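PDB 6WK3: nitric oxide dioxygenase from Rhodothermus marinus DSM 4252, which is a heme-binding globin thought to have nitric oxide dioxygenase activity, here an engineered variant used as a carbene transferase. Local coordinates for residues R66-P71 with K123-F128; A76-M81 with A130-T135; C101-I106 with T117-W122; Q22-A27 with E108-D113. The protein carries 1 engineered substitution. One frame throughout, in Å; residues are numbered along the deposited sequence.

Contact 1: residues R66-P71 with K123-F128; sequences RSIDNP and KEAYDF. With HEM (protoporphyrin IX containing Fe), chain E.
The loop of the globin fold that links helix 50-66 to helix 75-88 lays I68 and P71 against A125 and F128, on one flank of helix 116-145. The joint is small, burying 119 Å² over both sides, and rests on two apolar touches with no hydrogen bond across. P71 makes the closer one: its CB lies 3.9 Å from F128 CE2, and the proline and phenylalanine side chains cross at about a right angle. F128 reaches the loop because its CG stands anti to the backbone N (chi1 174°), which throws the ring outward from the helix. One turn earlier, A125 CB is 4.3 Å from I68 CD1, the tip of the longer isoleucine branch. Y126 leaves the helix in another direction and belongs to the heme pocket. Its ring carbon CE2 lies 3.4 Å from both vinyl carbons, HEM CAB and HEM CBB, while its CD2 is 3.7 Å from HEM CBB; the hydroxyl OH is hydrogen-bonded to the backbone O of Y95. With an alanine at Y126, the vinyl would probably lose the ring it leans on and the Y95 carbonyl its hydroxyl mate, opening a gap beside the heme. L6 of the N-terminal segment touches I68, P71 and F128, and V14 of helix 8-16 packs on I68 and A125. Beyond the tyrosine stands helix 94-110, which brings W99, with its ring plane at about 40° to that of Y126, as well as V98 and L102.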
# COMPACT_ATOMS: atom_id res chain seq x y z
N ARG A 66 -10.88 -15.41 14.05
CA ARG A 66 -11.08 -16.77 13.55
C ARG A 66 -9.78 -17.57 13.52
O ARG A 66 -9.83 -18.80 13.37
CB ARG A 66 -11.67 -16.73 12.14
CG ARG A 66 -13.10 -16.26 12.03
CD ARG A 66 -13.73 -16.85 10.78
NE ARG A 66 -14.81 -16.05 10.23
CZ ARG A 66 -16.10 -16.31 10.41
NH1 ARG A 66 -16.47 -17.35 11.14
NH2 ARG A 66 -17.02 -15.52 9.86
N SER A 67 -8.64 -16.91 13.63
CA SER A 67 -7.35 -17.57 13.48
C SER A 67 -6.43 -17.23 14.65
O SER A 67 -5.21 -17.20 14.50
CB SER A 67 -6.70 -17.19 12.15
OG SER A 67 -5.33 -17.56 12.12
N ILE A 68 -7.02 -16.95 15.82
CA ILE A 68 -6.23 -16.57 16.98
C ILE A 68 -5.38 -17.72 17.49
O ILE A 68 -4.37 -17.48 18.17
CB ILE A 68 -7.16 -16.00 18.07
CG1 ILE A 68 -6.36 -15.26 19.14
CG2 ILE A 68 -8.00 -17.10 18.70
CD1 ILE A 68 -5.55 -14.10 18.61
N ASP A 69 -5.74 -18.98 17.18
CA ASP A 69 -4.89 -20.10 17.57
C ASP A 69 -3.71 -20.30 16.64
O ASP A 69 -2.68 -20.84 17.06
CB ASP A 69 -5.71 -21.40 17.62
CG ASP A 69 -6.76 -21.39 18.73
OD1 ASP A 69 -6.56 -20.73 19.77
OD2 ASP A 69 -7.81 -22.05 18.54
N ASN A 70 -3.82 -19.88 15.38
CA ASN A 70 -2.72 -19.95 14.42
C ASN A 70 -2.57 -18.60 13.73
O ASN A 70 -3.07 -18.40 12.62
CB ASN A 70 -2.94 -21.07 13.40
CG ASN A 70 -1.80 -21.21 12.41
OD1 ASN A 70 -0.76 -20.56 12.55
ND2 ASN A 70 -1.99 -22.05 11.40
N PRO A 71 -1.88 -17.65 14.37
CA PRO A 71 -1.68 -16.35 13.72
C PRO A 71 -0.82 -16.42 12.47
O PRO A 71 -0.96 -15.55 11.60
CB PRO A 71 -0.99 -15.52 14.82
CG PRO A 71 -1.31 -16.23 16.10
CD PRO A 71 -1.36 -17.68 15.74
N LYS A 123 -7.25 -6.69 24.44
CA LYS A 123 -6.04 -5.89 24.62
C LYS A 123 -4.80 -6.73 24.35
O LYS A 123 -3.88 -6.28 23.65
CB LYS A 123 -5.99 -5.30 26.03
CG LYS A 123 -4.81 -4.38 26.27
CD LYS A 123 -4.85 -3.78 27.66
CE LYS A 123 -3.89 -2.60 27.77
NZ LYS A 123 -2.48 -3.00 27.50
N GLU A 124 -4.76 -7.95 24.88
CA GLU A 124 -3.62 -8.82 24.63
C GLU A 124 -3.54 -9.23 23.16
O GLU A 124 -2.46 -9.23 22.57
CB GLU A 124 -3.69 -10.06 25.53
N ALA A 125 -4.68 -9.58 22.56
CA ALA A 125 -4.68 -9.91 21.14
C ALA A 125 -4.28 -8.71 20.30
O ALA A 125 -3.63 -8.86 19.26
CB ALA A 125 -6.06 -10.43 20.72
N TYR A 126 -4.66 -7.50 20.73
CA TYR A 126 -4.24 -6.30 20.03
C TYR A 126 -2.74 -6.07 20.21
O TYR A 126 -2.04 -5.76 19.24
CB TYR A 126 -5.03 -5.09 20.52
CG TYR A 126 -4.60 -3.80 19.85
CD1 TYR A 126 -3.56 -3.04 20.37
CD2 TYR A 126 -5.22 -3.37 18.69
CE1 TYR A 126 -3.16 -1.88 19.75
CE2 TYR A 126 -4.83 -2.21 18.07
CZ TYR A 126 -3.80 -1.47 18.60
OH TYR A 126 -3.41 -0.30 17.98
N ASP A 127 -2.25 -6.19 21.44
CA ASP A 127 -0.84 -5.93 21.72
C ASP A 127 0.06 -6.89 20.97
O ASP A 127 1.16 -6.51 20.53
CB ASP A 127 -0.56 -6.01 23.22
CG ASP A 127 -1.22 -4.88 23.99
OD1 ASP A 127 -1.61 -3.86 23.37
OD2 ASP A 127 -1.36 -5.01 25.23
N PHE A 128 -0.37 -8.14 20.82
CA PHE A 128 0.40 -9.08 20.01
C PHE A 128 0.47 -8.61 18.57
O PHE A 128 1.56 -8.48 18.00
CB PHE A 128 -0.24 -10.47 20.09
CG PHE A 128 0.39 -11.49 19.17
CD1 PHE A 128 1.51 -12.21 19.57
CD2 PHE A 128 -0.13 -11.72 17.91
CE1 PHE A 128 2.09 -13.14 18.73
CE2 PHE A 128 0.44 -12.66 17.06
CZ PHE A 128 1.56 -13.37 17.47
CHA HEM E . -4.71 0.18 6.85
CHB HEM E . -5.40 -3.12 10.36
CHC HEM E . -3.09 -0.11 13.37
CHD HEM E . -3.91 3.54 10.26
C1A HEM E . -5.04 -0.99 7.51
C2A HEM E . -5.57 -2.20 6.91
C3A HEM E . -5.76 -3.10 7.87
C4A HEM E . -5.36 -2.51 9.13
CMA HEM E . -6.32 -4.53 7.68
CAA HEM E . -5.86 -2.40 5.41
CBA HEM E . -4.60 -2.96 4.75
CGA HEM E . -4.91 -3.35 3.33
O1A HEM E . -4.65 -2.54 2.41
O2A HEM E . -5.41 -4.49 3.11
C1B HEM E . -4.78 -2.62 11.49
C2B HEM E . -4.58 -3.31 12.75
C3B HEM E . -3.95 -2.47 13.59
C4B HEM E . -3.72 -1.23 12.88
CMB HEM E . -5.05 -4.76 13.02
CAB HEM E . -3.47 -2.70 15.04
CBB HEM E . -3.26 -3.91 15.57
C1C HEM E . -3.13 1.16 12.82
C2C HEM E . -2.63 2.37 13.42
C3C HEM E . -2.86 3.39 12.59
C4C HEM E . -3.50 2.86 11.39
CMC HEM E . -1.96 2.47 14.81
CAC HEM E . -2.47 4.85 12.89
CBC HEM E . -3.14 5.86 12.36
C1D HEM E . -4.08 2.96 9.01
C2D HEM E . -4.02 3.59 7.71
C3D HEM E . -4.25 2.65 6.77
C4D HEM E . -4.45 1.39 7.45
CMD HEM E . -3.74 5.10 7.47
CAD HEM E . -4.30 2.80 5.24
CBD HEM E . -2.89 2.98 4.68
CGD HEM E . -2.86 2.67 3.20
O1D HEM E . -3.73 1.88 2.72
O2D HEM E . -1.95 3.20 2.51
NA HEM E . -4.92 -1.22 8.86
NB HEM E . -4.24 -1.36 11.61
NC HEM E . -3.65 1.50 11.58
ND HEM E . -4.34 1.62 8.80
FE HEM E . -4.40 0.17 10.24

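Contact 2: residues A76-M81 with A130-T135. With HEM (protoporphyrin IX containing Fe), chain E.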
# COMPACT_ATOMS: atom_id res chain seq x y z
N ALA A 76 -0.03 -13.44 4.82
CA ALA A 76 -0.23 -12.57 3.67
C ALA A 76 -0.95 -11.29 4.06
O ALA A 76 -0.60 -10.20 3.59
CB ALA A 76 -1.02 -13.30 2.58
N ALA A 77 -1.95 -11.39 4.93
CA ALA A 77 -2.70 -10.21 5.36
C ALA A 77 -1.85 -9.31 6.25
O ALA A 77 -1.94 -8.09 6.17
CB ALA A 77 -3.97 -10.64 6.09
N ILE A 78 -1.03 -9.91 7.12
CA ILE A 78 -0.10 -9.12 7.93
C ILE A 78 0.86 -8.35 7.03
O ILE A 78 1.18 -7.18 7.28
CB ILE A 78 0.66 -10.04 8.91
CG1 ILE A 78 -0.28 -10.54 10.01
CG2 ILE A 78 1.87 -9.33 9.50
CD1 ILE A 78 0.16 -11.85 10.63
N ARG A 79 1.33 -9.00 5.96
CA ARG A 79 2.19 -8.32 4.99
C ARG A 79 1.50 -7.10 4.41
O ARG A 79 2.09 -6.02 4.33
CB ARG A 79 2.58 -9.30 3.88
CG ARG A 79 4.07 -9.34 3.59
CD ARG A 79 4.36 -10.00 2.24
NE ARG A 79 3.61 -11.25 2.06
CZ ARG A 79 3.94 -12.40 2.63
NH1 ARG A 79 5.01 -12.48 3.41
NH2 ARG A 79 3.21 -13.48 2.41
N ARG A 80 0.23 -7.26 4.00
CA ARG A 80 -0.51 -6.13 3.46
C ARG A 80 -0.63 -5.00 4.48
O ARG A 80 -0.43 -3.83 4.14
CB ARG A 80 -1.90 -6.58 3.00
CG ARG A 80 -1.98 -6.94 1.53
CD ARG A 80 -3.43 -6.97 1.07
NE ARG A 80 -4.33 -7.44 2.12
CZ ARG A 80 -4.61 -8.72 2.36
NH1 ARG A 80 -4.06 -9.68 1.62
NH2 ARG A 80 -5.44 -9.04 3.34
N MET A 81 -0.93 -5.34 5.73
CA MET A 81 -1.05 -4.31 6.76
C MET A 81 0.26 -3.55 6.94
O MET A 81 0.27 -2.33 7.07
CB MET A 81 -1.47 -4.93 8.09
CG MET A 81 -2.88 -5.48 8.08
SD MET A 81 -3.27 -6.35 9.61
CE MET A 81 -4.22 -7.72 8.96
N ALA A 130 -0.16 -5.65 17.34
CA ALA A 130 0.50 -4.35 17.26
C ALA A 130 2.02 -4.49 17.29
O ALA A 130 2.73 -3.84 16.52
CB ALA A 130 0.03 -3.44 18.39
N HIS A 131 2.54 -5.32 18.21
CA HIS A 131 3.99 -5.46 18.33
C HIS A 131 4.58 -6.08 17.07
O HIS A 131 5.69 -5.73 16.66
CB HIS A 131 4.33 -6.31 19.55
CG HIS A 131 5.78 -6.31 19.90
ND1 HIS A 131 6.34 -5.42 20.80
CD2 HIS A 131 6.80 -7.10 19.48
CE1 HIS A 131 7.63 -5.66 20.91
NE2 HIS A 131 7.94 -6.67 20.12
N LEU A 132 3.85 -7.00 16.45
CA LEU A 132 4.32 -7.61 15.21
C LEU A 132 4.27 -6.61 14.06
O LEU A 132 5.23 -6.50 13.29
CB LEU A 132 3.48 -8.85 14.93
CG LEU A 132 3.55 -9.57 13.59
CD1 LEU A 132 5.00 -9.77 13.16
CD2 LEU A 132 2.82 -10.89 13.73
N LEU A 133 3.18 -5.85 13.94
CA LEU A 133 3.06 -4.88 12.85
C LEU A 133 4.08 -3.76 13.00
O LEU A 133 4.73 -3.36 12.03
CB LEU A 133 1.64 -4.32 12.81
CG LEU A 133 0.56 -5.30 12.37
CD1 LEU A 133 -0.78 -4.61 12.27
CD2 LEU A 133 0.95 -5.95 11.04
N SER A 134 4.23 -3.23 14.22
CA SER A 134 5.08 -2.06 14.40
C SER A 134 6.56 -2.39 14.23
O SER A 134 7.33 -1.55 13.75
CB SER A 134 4.83 -1.44 15.78
OG SER A 134 5.03 -2.40 16.80
N THR A 135 6.99 -3.59 14.62
CA THR A 135 8.40 -3.93 14.48
C THR A 135 8.77 -4.21 13.02
O THR A 135 9.83 -3.79 12.56
CB THR A 135 8.77 -5.11 15.38
OG1 THR A 135 7.80 -6.16 15.23
CG2 THR A 135 8.80 -4.67 16.83
CHA HEM E . -4.71 0.18 6.85
CHB HEM E . -5.40 -3.12 10.36
CHC HEM E . -3.09 -0.11 13.37
CHD HEM E . -3.91 3.54 10.26
C1A HEM E . -5.04 -0.99 7.51
C2A HEM E . -5.57 -2.20 6.91
C3A HEM E . -5.76 -3.10 7.87
C4A HEM E . -5.36 -2.51 9.13
CMA HEM E . -6.32 -4.53 7.68
CAA HEM E . -5.86 -2.40 5.41
CBA HEM E . -4.60 -2.96 4.75
CGA HEM E . -4.91 -3.35 3.33
O1A HEM E . -4.65 -2.54 2.41
O2A HEM E . -5.41 -4.49 3.11
C1B HEM E . -4.78 -2.62 11.49
C2B HEM E . -4.58 -3.31 12.75
C3B HEM E . -3.95 -2.47 13.59
C4B HEM E . -3.72 -1.23 12.88
CMB HEM E . -5.05 -4.76 13.02
CAB HEM E . -3.47 -2.70 15.04
CBB HEM E . -3.26 -3.91 15.57
C1C HEM E . -3.13 1.16 12.82
C2C HEM E . -2.63 2.37 13.42
C3C HEM E . -2.86 3.39 12.59
C4C HEM E . -3.50 2.86 11.39
CMC HEM E . -1.96 2.47 14.81
CAC HEM E . -2.47 4.85 12.89
CBC HEM E . -3.14 5.86 12.36
C1D HEM E . -4.08 2.96 9.01
C2D HEM E . -4.02 3.59 7.71
C3D HEM E . -4.25 2.65 6.77
C4D HEM E . -4.45 1.39 7.45
CMD HEM E . -3.74 5.10 7.47
CAD HEM E . -4.30 2.80 5.24
CBD HEM E . -2.89 2.98 4.68
CGD HEM E . -2.86 2.67 3.20
O1D HEM E . -3.73 1.88 2.72
O2D HEM E . -1.95 3.20 2.51
NA HEM E . -4.92 -1.22 8.86
NB HEM E . -4.24 -1.36 11.61
NC HEM E . -3.65 1.50 11.58
ND HEM E . -4.34 1.62 8.80
FE HEM E . -4.40 0.17 10.24
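I78 and L133 meet because each sets its CG branch beside its own backbone N, I78 with chi1 -71° for CG1; the I78 CG2 methyl, thereby anti to that nitrogen, comes 3.8 Å from L133 CD2. The other isoleucine branch ends at CD1, 4.2 Å from L132 CD2. The short segment axes cross at -55°, and the touching residues are I78 and M81 against L132 and L133. L133 CD2 also lies 3.9 Å from M81 CB. From there the methionine runs on to the porphyrin: CG is 3.6 Å from the methyl HEM CMA, and SD sits 4.0 Å from L133 CD1. An alanine in place of M81 is likely to leave that heme methyl and L133 CD1 without their neighbour, opening a gap beside the methyl-bearing edge of the porphyrin. R80, bent at chi3, turns to the propionate instead, its NE donating to HEM O2A over 3.3 Å (N-H...O 151°), near the guanidinium plane. R87, S84 and R87 of the second subunit also hydrogen-bond to the heme, and L133 touches H85, the axial iron ligand. The chemistry is thus divided: apolar carbons and sulfur serve the porphyrin, and R80 would probably offset part of the negative charge of the propionate.

Contact 3: residues C101-I106 with T117-W122; sequences CLRDAI and TLLQAW
I106 meets L119 and W122 through CB, CG2 and CD1. Its CB already lies 4.1 Å from L119 CD2. At the first fork the CG2 methyl, anti to the backbone N, closes to 3.8 Å from that same L119 CD2, the two side chains sliding past each other in opposite directions. The second branch starts beside the backbone N (chi1 -68° for CG1) and extends to CD1, which settles over one face of the W122 indole, offset toward its rim and 4.1 Å from CG. The isoleucine thus straddles two residues nearly one turn apart on the facing helix. This is the antiparallel pairing of the last two long helices of the globin fold, 94-110 and 116-145: the short segment axes pass 10.7 Å apart, with 146° between their directions. L119 CD2 works in a second place as well, 3.8 Å from R103 CG and equally far from the backbone atom R103 O, a leucine methyl set against the preceding turn of the helix. The R103 chain then bends at chi2 and chi3, and its NH1 makes a salt bridge to D104 OD1 at 2.8 Å, but the hydrogen bond within it is weak, the N-H...O angle being only 126°. D104 OD2 has a further partner in R39. On the indole, the polar atom NE1 is hydrogen-bonded to S17 OG, while L21 of helix 18-39 and V14 of helix 8-16 touch the W122 side chain.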
# COMPACT_ATOMS: atom_id res chain seq x y z
N CYS A 101 -9.10 3.76 21.19
CA CYS A 101 -10.35 3.92 20.45
C CYS A 101 -11.03 2.59 20.16
O CYS A 101 -12.26 2.52 20.12
CB CYS A 101 -10.08 4.67 19.14
SG CYS A 101 -9.28 6.28 19.39
N LEU A 102 -10.25 1.52 19.97
CA LEU A 102 -10.83 0.20 19.73
C LEU A 102 -11.46 -0.37 20.99
O LEU A 102 -12.51 -1.02 20.93
CB LEU A 102 -9.76 -0.74 19.18
CG LEU A 102 -10.12 -2.22 19.01
CD1 LEU A 102 -11.30 -2.39 18.07
CD2 LEU A 102 -8.92 -3.01 18.51
N ARG A 103 -10.83 -0.14 22.15
CA ARG A 103 -11.42 -0.58 23.41
C ARG A 103 -12.79 0.05 23.61
O ARG A 103 -13.77 -0.64 23.92
CB ARG A 103 -10.49 -0.23 24.58
CG ARG A 103 -10.87 -0.91 25.89
CD ARG A 103 -10.74 0.03 27.08
NE ARG A 103 -9.47 0.74 27.12
CZ ARG A 103 -9.35 2.07 27.10
NH1 ARG A 103 -10.44 2.82 27.04
NH2 ARG A 103 -8.16 2.64 27.14
N ASP A 104 -12.88 1.37 23.43
CA ASP A 104 -14.15 2.06 23.64
C ASP A 104 -15.16 1.74 22.53
O ASP A 104 -16.37 1.79 22.77
CB ASP A 104 -13.91 3.56 23.76
CG ASP A 104 -13.05 3.92 24.97
OD1 ASP A 104 -13.05 3.14 25.95
OD2 ASP A 104 -12.38 4.97 24.94
N ALA A 105 -14.69 1.42 21.32
CA ALA A 105 -15.60 0.94 20.29
C ALA A 105 -16.24 -0.38 20.71
O ALA A 105 -17.44 -0.59 20.50
CB ALA A 105 -14.87 0.79 18.96
N ILE A 106 -15.45 -1.28 21.30
CA ILE A 106 -16.00 -2.55 21.77
C ILE A 106 -16.95 -2.32 22.94
O ILE A 106 -18.03 -2.91 23.00
CB ILE A 106 -14.86 -3.51 22.14
CG1 ILE A 106 -14.10 -3.95 20.88
CG2 ILE A 106 -15.40 -4.73 22.87
CD1 ILE A 106 -12.86 -4.78 21.15
N THR A 117 -13.05 -8.80 31.39
CA THR A 117 -12.21 -9.90 30.94
C THR A 117 -12.14 -9.95 29.42
O THR A 117 -11.06 -10.16 28.85
CB THR A 117 -12.73 -11.24 31.48
OG1 THR A 117 -14.16 -11.27 31.43
CG2 THR A 117 -12.27 -11.45 32.92
N LEU A 118 -13.27 -9.73 28.74
CA LEU A 118 -13.26 -9.72 27.28
C LEU A 118 -12.39 -8.59 26.75
O LEU A 118 -11.68 -8.75 25.75
CB LEU A 118 -14.68 -9.61 26.73
CG LEU A 118 -14.76 -9.77 25.22
CD1 LEU A 118 -14.07 -11.05 24.79
CD2 LEU A 118 -16.20 -9.75 24.72
N LEU A 119 -12.44 -7.43 27.41
CA LEU A 119 -11.60 -6.31 26.98
C LEU A 119 -10.12 -6.61 27.21
O LEU A 119 -9.27 -6.21 26.40
CB LEU A 119 -12.02 -5.03 27.72
CG LEU A 119 -13.40 -4.51 27.32
CD1 LEU A 119 -13.96 -3.56 28.37
CD2 LEU A 119 -13.35 -3.85 25.94
N GLN A 120 -9.80 -7.31 28.30
CA GLN A 120 -8.40 -7.66 28.55
C GLN A 120 -7.90 -8.68 27.53
O GLN A 120 -6.74 -8.62 27.12
CB GLN A 120 -8.24 -8.20 29.97
CG GLN A 120 -6.81 -8.57 30.33
CD GLN A 120 -5.85 -7.40 30.16
OE1 GLN A 120 -6.22 -6.24 30.38
NE2 GLN A 120 -4.61 -7.69 29.78
N ALA A 121 -8.75 -9.62 27.13
CA ALA A 121 -8.36 -10.57 26.09
C ALA A 121 -8.07 -9.84 24.79
O ALA A 121 -7.06 -10.10 24.13
CB ALA A 121 -9.46 -11.62 25.89
N TRP A 122 -8.93 -8.89 24.41
CA TRP A 122 -8.72 -8.17 23.16
C TRP A 122 -7.53 -7.23 23.26
O TRP A 122 -6.85 -6.99 22.25
CB TRP A 122 -9.98 -7.41 22.76
CG TRP A 122 -10.86 -8.26 21.90
CD1 TRP A 122 -11.98 -8.93 22.29
CD2 TRP A 122 -10.65 -8.58 20.52
NE1 TRP A 122 -12.49 -9.64 21.23
CE2 TRP A 122 -11.69 -9.44 20.13
CE3 TRP A 122 -9.68 -8.22 19.58
CZ2 TRP A 122 -11.80 -9.94 18.84
CZ3 TRP A 122 -9.79 -8.72 18.29
CH2 TRP A 122 -10.84 -9.57 17.93

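Contact 4: residues Q22-A27 with E108-D113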
# COMPACT_ATOMS: atom_id res chain seq x y z
N GLN A 22 -18.92 -11.33 13.61
CA GLN A 22 -19.60 -11.59 12.35
C GLN A 22 -20.77 -10.64 12.15
O GLN A 22 -21.12 -10.32 11.00
CB GLN A 22 -20.10 -13.04 12.30
CG GLN A 22 -19.00 -14.07 12.21
CD GLN A 22 -19.53 -15.49 12.20
OE1 GLN A 22 -19.03 -16.35 11.48
NE2 GLN A 22 -20.56 -15.74 13.01
N LYS A 23 -21.38 -10.16 13.23
CA LYS A 23 -22.50 -9.25 13.14
C LYS A 23 -22.13 -7.79 13.34
O LYS A 23 -22.83 -6.91 12.84
CB LYS A 23 -23.58 -9.63 14.17
CG LYS A 23 -24.43 -10.83 13.77
CD LYS A 23 -25.56 -11.06 14.77
CE LYS A 23 -26.47 -12.22 14.34
NZ LYS A 23 -27.10 -11.99 13.01
N HIS A 24 -21.03 -7.50 14.06
CA HIS A 24 -20.77 -6.14 14.52
C HIS A 24 -19.38 -5.61 14.19
O HIS A 24 -19.02 -4.52 14.65
CB HIS A 24 -20.98 -6.04 16.04
CG HIS A 24 -22.34 -6.45 16.50
ND1 HIS A 24 -23.50 -5.99 15.91
CD2 HIS A 24 -22.74 -7.27 17.50
CE1 HIS A 24 -24.55 -6.51 16.52
NE2 HIS A 24 -24.11 -7.29 17.49
N SER A 25 -18.56 -6.35 13.43
CA SER A 25 -17.19 -5.89 13.21
C SER A 25 -17.15 -4.59 12.41
O SER A 25 -16.23 -3.78 12.59
CB SER A 25 -16.36 -6.97 12.53
OG SER A 25 -16.86 -7.28 11.24
N VAL A 26 -18.14 -4.36 11.53
CA VAL A 26 -18.20 -3.09 10.81
C VAL A 26 -18.58 -1.96 11.76
O VAL A 26 -18.01 -0.86 11.69
CB VAL A 26 -19.18 -3.19 9.63
CG1 VAL A 26 -19.42 -1.82 9.04
CG2 VAL A 26 -18.62 -4.14 8.57
N ALA A 27 -19.53 -2.20 12.65
CA ALA A 27 -19.87 -1.19 13.65
C ALA A 27 -18.68 -0.89 14.56
O ALA A 27 -18.44 0.27 14.91
CB ALA A 27 -21.07 -1.65 14.48
N GLU A 108 -18.79 0.22 23.48
CA GLU A 108 -20.03 0.85 23.01
C GLU A 108 -20.90 -0.14 22.24
O GLU A 108 -22.10 -0.24 22.50
CB GLU A 108 -19.68 2.06 22.14
CG GLU A 108 -20.81 3.03 21.92
CD GLU A 108 -20.41 4.14 20.98
OE1 GLU A 108 -20.63 4.00 19.76
OE2 GLU A 108 -19.85 5.15 21.47
N VAL A 109 -20.30 -0.89 21.31
CA VAL A 109 -21.11 -1.71 20.41
C VAL A 109 -21.66 -2.93 21.14
O VAL A 109 -22.84 -3.26 21.00
CB VAL A 109 -20.29 -2.10 19.17
CG1 VAL A 109 -21.03 -3.15 18.36
CG2 VAL A 109 -20.00 -0.87 18.31
N LEU A 110 -20.82 -3.61 21.92
CA LEU A 110 -21.24 -4.82 22.61
C LEU A 110 -22.00 -4.54 23.90
O LEU A 110 -22.57 -5.48 24.47
CB LEU A 110 -20.02 -5.70 22.91
CG LEU A 110 -19.28 -6.19 21.66
CD1 LEU A 110 -18.40 -7.38 22.01
CD2 LEU A 110 -20.25 -6.53 20.54
N GLY A 111 -22.02 -3.30 24.36
CA GLY A 111 -22.78 -2.92 25.53
C GLY A 111 -22.44 -3.76 26.75
O GLY A 111 -21.33 -3.71 27.27
N PRO A 112 -23.41 -4.54 27.22
CA PRO A 112 -23.17 -5.36 28.42
C PRO A 112 -22.16 -6.48 28.19
O PRO A 112 -21.42 -6.83 29.13
CB PRO A 112 -24.56 -5.92 28.75
CG PRO A 112 -25.32 -5.86 27.47
CD PRO A 112 -24.81 -4.64 26.75
N ASP A 113 -22.09 -7.05 26.99
CA ASP A 113 -21.18 -8.16 26.72
C ASP A 113 -19.72 -7.75 26.64
O ASP A 113 -18.86 -8.62 26.44
CB ASP A 113 -21.58 -8.85 25.41
CG ASP A 113 -22.97 -9.47 25.49
OD1 ASP A 113 -23.65 -9.26 26.52
OD2 ASP A 113 -23.37 -10.17 24.53
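V109, at the C-terminal end of helix 94-110, packs on H24 and A27 of helix 18-39, where these two helices of the globin fold meet near the surface. No hydrogen bond joins the segments, so the evidence is all van der Waals contact, 161 Å² in total. The apolar part is carried by V109, whose two methyls divide the work: CG1, anti to the backbone N (chi1 170°), points at H24 CB from 3.7 Å, and CG2 lies 4.1 Å from A27 CB. A second kind sets a methyl group near the imidazole. L110 CD2 is 4.0 Å from H24 CD2, and this leucine and the histidine approach obliquely; on the ring itself, K23 CB covers one face over its centre. A third kind is methyl against backbone: V109 CG2 rests 3.9 Å from A27 O, a carbonyl that is hydrogen-bonded to T31 OG1. The partner helix is kinked here, the amides of V26 and A27 lacking a bond to the turn before. Two residues after V109, G111 takes a positive phi (55°) where the helix ends, and a short 3-10 segment follows, in which D113 N donates to L110 O over 3.0 Å.

How the contacts relate
Helix 116-145 supplies one side of contacts 1, 2 and 3, while contact 4 shares helix 94-110 with contact 3 alone. Contacts 1 and 2, with centres 12 Å apart, share the heme and meet directly where P71 O lies 4.0 Å from I78 CD1. Contact 3 lies farther back: the W122 side chain is about 8 Å from the heme, yet L102 CD2 reaches Y126 CD2 of contact 1 at 3.7 Å. Contact 4 is the most remote from contact 2, 24 Å between centres; it touches contact 3 where L118 CD2 lies 3.4 Å from D113 O, and it meets contact 1 where R66 NH2 and Q22 OE1, 2.7 Å apart, are probably hydrogen-bonded. Its A27 side chain stands about 10 Å from the bound copper.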